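PDB 2AHR: putative pyrroline carboxylate reductase from Streptococcus pyogenes, which probably reduces 1-pyrroline-5-carboxylate to L-proline with NADPH or NADH, the last step of proline biosynthesis. Local coordinates for residues G12-Q24 with I111-S123. Sequence-based numbering, arbitrary orientation.
With NAP (NADP nicotinamide-adenine-dinucleotide phosphate), chain S.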
# COMPACT_ATOMS: atom_id res chain seq x y z
N GLY E 12 -1.19 21.50 36.22
CA GLY E 12 -2.05 20.57 35.50
C GLY E 12 -1.69 19.16 35.91
O GLY E 12 -1.20 18.93 37.01
N LYS E 13 -1.88 18.22 34.98
CA LYS E 13 -1.67 16.82 35.26
C LYS E 13 -0.22 16.49 35.63
O LYS E 13 0.02 15.84 36.66
CB LYS E 13 -2.18 15.97 34.09
CG LYS E 13 -3.65 16.28 33.77
CD LYS E 13 -4.37 15.14 33.05
CE LYS E 13 -5.87 15.12 33.39
NZ LYS E 13 -6.10 14.45 34.70
N MSE E 14 0.74 16.99 34.85
CA MSE E 14 2.15 16.66 35.10
C MSE E 14 2.65 17.29 36.42
O MSE E 14 3.24 16.60 37.27
CB MSE E 14 3.02 17.02 33.88
CG MSE E 14 4.41 16.35 33.82
SE MSE E 14 4.55 14.58 34.07
CE MSE E 14 5.17 14.59 35.75
N ALA E 15 2.36 18.57 36.62
CA ALA E 15 2.75 19.25 37.87
C ALA E 15 2.04 18.66 39.10
O ALA E 15 2.67 18.49 40.16
CB ALA E 15 2.51 20.75 37.77
N SER E 16 0.76 18.33 38.97
CA SER E 16 0.05 17.64 40.06
C SER E 16 0.76 16.34 40.46
O SER E 16 0.98 16.09 41.64
CB SER E 16 -1.41 17.34 39.69
OG SER E 16 -2.11 18.54 39.36
N ALA E 17 1.14 15.53 39.47
CA ALA E 17 1.92 14.32 39.72
C ALA E 17 3.20 14.54 40.54
O ALA E 17 3.46 13.78 41.46
CB ALA E 17 2.23 13.59 38.41
N ILE E 18 3.99 15.57 40.24
CA ILE E 18 5.24 15.77 41.01
C ILE E 18 5.04 16.36 42.43
O ILE E 18 5.94 16.28 43.25
CB ILE E 18 6.34 16.56 40.25
CG1 ILE E 18 6.06 18.06 40.26
CG2 ILE E 18 6.57 16.02 38.82
CD1 ILE E 18 7.30 18.86 40.08
N ILE E 19 3.87 16.95 42.69
CA ILE E 19 3.55 17.50 44.01
C ILE E 19 3.64 16.42 45.09
O ILE E 19 4.30 16.61 46.10
CB ILE E 19 2.16 18.19 44.06
CG1 ILE E 19 2.14 19.47 43.22
CG2 ILE E 19 1.75 18.51 45.49
CD1 ILE E 19 3.27 20.41 43.51
N LYS E 20 2.99 15.28 44.84
CA LYS E 20 3.04 14.16 45.77
C LYS E 20 4.47 13.84 46.25
O LYS E 20 4.70 13.72 47.45
CB LYS E 20 2.39 12.92 45.14
CG LYS E 20 2.19 11.77 46.14
CD LYS E 20 2.17 10.42 45.45
CE LYS E 20 2.31 9.30 46.47
NZ LYS E 20 2.29 7.95 45.80
N GLY E 21 5.42 13.72 45.32
CA GLY E 21 6.83 13.51 45.66
C GLY E 21 7.45 14.67 46.42
O GLY E 21 8.26 14.47 47.32
N LEU E 22 7.06 15.89 46.06
CA LEU E 22 7.54 17.11 46.72
C LEU E 22 7.00 17.28 48.16
O LEU E 22 7.64 17.92 48.99
CB LEU E 22 7.23 18.36 45.88
CG LEU E 22 7.93 18.56 44.52
CD1 LEU E 22 7.31 19.74 43.81
CD2 LEU E 22 9.42 18.76 44.67
N LYS E 23 5.83 16.71 48.43
CA LYS E 23 5.28 16.66 49.79
C LYS E 23 6.10 15.75 50.72
O LYS E 23 6.03 15.88 51.93
CB LYS E 23 3.82 16.22 49.79
CG LYS E 23 2.84 17.25 49.27
CD LYS E 23 1.44 16.69 49.37
CE LYS E 23 0.40 17.61 48.74
NZ LYS E 23 -0.97 17.07 48.96
N GLN E 24 6.87 14.84 50.15
CA GLN E 24 7.72 13.94 50.93
C GLN E 24 9.10 14.54 51.19
O GLN E 24 10.00 13.88 51.71
CB GLN E 24 7.83 12.57 50.25
CG GLN E 24 6.53 11.77 50.22
CD GLN E 24 6.72 10.30 49.90
OE1 GLN E 24 7.85 9.83 49.69
NE2 GLN E 24 5.62 9.55 49.87
N ILE E 111 13.96 19.96 33.51
CA ILE E 111 13.65 18.56 33.77
C ILE E 111 12.69 17.98 32.71
O ILE E 111 11.89 18.71 32.07
CB ILE E 111 13.06 18.34 35.21
CG1 ILE E 111 11.72 19.07 35.37
CG2 ILE E 111 14.10 18.72 36.28
CD1 ILE E 111 10.96 18.71 36.70
N MSE E 112 12.82 16.67 32.49
CA MSE E 112 11.87 15.96 31.64
C MSE E 112 11.37 14.75 32.39
O MSE E 112 12.02 13.71 32.37
CB MSE E 112 12.46 15.57 30.27
CG MSE E 112 11.42 14.96 29.26
SE MSE E 112 9.74 15.70 29.29
CE MSE E 112 10.21 17.31 28.72
N PRO E 113 10.25 14.91 33.12
CA PRO E 113 9.58 13.88 33.90
C PRO E 113 8.53 13.11 33.10
O PRO E 113 8.28 13.43 31.93
CB PRO E 113 8.91 14.69 35.03
CG PRO E 113 8.54 16.01 34.35
CD PRO E 113 9.58 16.23 33.25
N ASN E 114 7.91 12.11 33.73
CA ASN E 114 6.78 11.43 33.12
C ASN E 114 5.67 11.16 34.14
O ASN E 114 5.83 11.46 35.33
CB ASN E 114 7.21 10.19 32.32
CG ASN E 114 7.79 9.08 33.21
OD1 ASN E 114 7.37 8.90 34.36
ND2 ASN E 114 8.73 8.34 32.67
N MSE E 115 4.55 10.61 33.69
CA MSE E 115 3.36 10.51 34.55
C MSE E 115 3.57 9.46 35.67
O MSE E 115 2.80 9.42 36.63
CB MSE E 115 2.13 10.21 33.69
CG MSE E 115 0.75 10.38 34.36
SE MSE E 115 0.28 12.02 34.97
CE MSE E 115 0.72 13.12 33.67
N ASN E 116 4.64 8.66 35.57
CA ASN E 116 4.99 7.71 36.63
C ASN E 116 5.49 8.38 37.92
O ASN E 116 5.69 7.72 38.94
CB ASN E 116 6.01 6.69 36.11
CG ASN E 116 5.49 5.92 34.91
OD1 ASN E 116 6.25 5.59 33.97
ND2 ASN E 116 4.20 5.66 34.92
N ALA E 117 5.69 9.70 37.85
CA ALA E 117 5.81 10.52 39.06
C ALA E 117 4.69 10.22 40.04
O ALA E 117 4.90 10.26 41.25
CB ALA E 117 5.83 12.00 38.70
N GLN E 118 3.50 9.88 39.51
CA GLN E 118 2.33 9.55 40.32
C GLN E 118 2.60 8.44 41.32
O GLN E 118 1.95 8.37 42.36
CB GLN E 118 1.14 9.13 39.47
CG GLN E 118 0.43 10.26 38.77
CD GLN E 118 -0.76 9.78 37.95
OE1 GLN E 118 -0.85 8.61 37.60
NE2 GLN E 118 -1.68 10.69 37.65
N ILE E 119 3.54 7.55 41.00
CA ILE E 119 3.90 6.49 41.92
C ILE E 119 5.36 6.64 42.35
O ILE E 119 5.97 5.71 42.85
CB ILE E 119 3.58 5.07 41.35
CG1 ILE E 119 4.34 4.82 40.03
CG2 ILE E 119 2.07 4.90 41.16
CD1 ILE E 119 4.33 3.33 39.58
N LEU E 120 5.90 7.85 42.12
CA LEU E 120 7.27 8.18 42.46
C LEU E 120 8.27 7.31 41.72
O LEU E 120 9.31 6.94 42.28
CB LEU E 120 7.54 8.10 43.99
CG LEU E 120 6.49 8.65 44.95
CD1 LEU E 120 6.98 8.51 46.42
CD2 LEU E 120 6.15 10.09 44.62
N GLN E 121 7.96 7.01 40.45
CA GLN E 121 8.83 6.22 39.59
C GLN E 121 9.01 6.85 38.21
O GLN E 121 9.22 6.15 37.19
CB GLN E 121 8.33 4.78 39.45
CG GLN E 121 8.59 3.90 40.70
CD GLN E 121 8.13 2.48 40.48
OE1 GLN E 121 8.44 1.84 39.46
NE2 GLN E 121 7.39 1.96 41.45
N SER E 122 8.97 8.18 38.18
CA SER E 122 9.30 8.93 36.99
C SER E 122 10.74 8.62 36.56
O SER E 122 11.59 8.28 37.39
CB SER E 122 9.13 10.42 37.24
OG SER E 122 9.59 11.17 36.14
N SER E 123 10.99 8.69 35.25
CA SER E 123 12.35 8.64 34.73
C SER E 123 12.64 10.04 34.19
O SER E 123 12.20 10.39 33.09
CB SER E 123 12.47 7.56 33.63
OG SER E 123 11.95 6.30 34.05
PA NAP S . -2.08 20.44 31.10
O1A NAP S . -2.92 21.01 30.02
O2A NAP S . -2.73 19.24 31.70
O5B NAP S . -1.73 21.53 32.25
C5B NAP S . -1.47 22.88 31.97
C4B NAP S . -2.06 23.72 33.10
O4B NAP S . -1.61 25.06 33.06
C3B NAP S . -3.59 23.74 33.03
O3B NAP S . -4.09 23.19 34.23
C2B NAP S . -3.97 25.20 32.87
O2B NAP S . -5.04 25.63 33.70
C1B NAP S . -2.71 25.91 33.35
N9A NAP S . -2.61 27.28 32.79
C8A NAP S . -3.13 27.75 31.60
N7A NAP S . -2.83 29.06 31.49
C5A NAP S . -2.13 29.45 32.59
C6A NAP S . -1.60 30.68 32.98
N6A NAP S . -2.19 31.79 32.54
N1A NAP S . -0.93 30.75 34.18
C2A NAP S . -0.80 29.64 35.00
N3A NAP S . -1.34 28.44 34.60
C4A NAP S . -2.00 28.34 33.41
O3 NAP S . -0.60 20.12 30.53
PN NAP S . 0.40 19.01 31.15
O1N NAP S . 0.15 17.74 30.42
O2N NAP S . 0.35 19.00 32.64
O5D NAP S . 1.83 19.58 30.68
C5D NAP S . 2.47 20.64 31.36
C4D NAP S . 3.96 20.65 31.03
O4D NAP S . 4.57 19.41 31.35
C3D NAP S . 4.21 20.89 29.55
O3D NAP S . 5.17 21.91 29.44
C2D NAP S . 4.74 19.58 28.98
O2D NAP S . 5.70 19.84 27.96
C1D NAP S . 5.30 18.89 30.24
N1N NAP S . 5.21 17.40 30.29
C2N NAP S . 3.99 16.76 30.29
C3N NAP S . 3.93 15.36 30.37
C7N NAP S . 2.62 14.64 30.50
O7N NAP S . 2.67 13.24 30.64
N7N NAP S . 1.46 15.32 30.49
C4N NAP S . 5.12 14.62 30.44
C5N NAP S . 6.34 15.28 30.45
C6N NAP S . 6.37 16.67 30.37
P2B NAP S . -6.60 25.29 33.43
O1X NAP S . -7.42 26.12 34.40
O2X NAP S . -6.96 25.68 32.01
O3X NAP S . -6.87 23.82 33.65
O HOH W 1 -1.37 13.69 39.00
O HOH W 2 4.90 12.41 42.92
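Met14, a selenomethionine, reaches from the first turn of helix 13-22 to Pro113 and Asn114 in the loop after strand 108-112. Its CB lies 3.5 Å from O2N of the NADP diphosphate. CG comes next, 3.6 Å from C3N of the nicotinamide ring. CG is anti to the backbone N (chi1 -162°), and the chain then bends at chi2. This sets SE between the nicotinamide, 3.7 Å from its C4N, and the Asn114 carbonyl. CE ends the chain 3.2 Å from Asn114 O, beside the Pro113 ring and the methyl of Ala117.

Met115 is also a selenomethionine, and its end turns toward the start of helix 13-22. Its CE packs 4.1 Å from Met14 SE and also lies near the carboxamide of the nicotinamide. Further along the helix small residues meet: Ala17 CB sits 3.9 Å from Ala117 CB, with Gln118 CG alongside. Leu120 closes the far end, its CD2 over Gly21 CA and its CD1 against the Gln24 amide. Lys20 crosses Leu120 at about a right angle and gives a weak hydrogen bond to Gln118 O.

The contact is mostly apolar, but one water bridges the two backbones. It donates to Ala17 O and Ala117 O and accepts from Gly21 N, in place of the missing helix bond from Gly21 N to Ala17 O.

Gly12 and Ala15 fit the Rossmann GxGxxA pattern. Met14 N donates to O2N of NADP, 3.0 Å and nearly straight (168°). Met14 thus holds the phosphate by its backbone while its side chain packs between nicotinamide and loop, so helix start and loop together probably help place the ring.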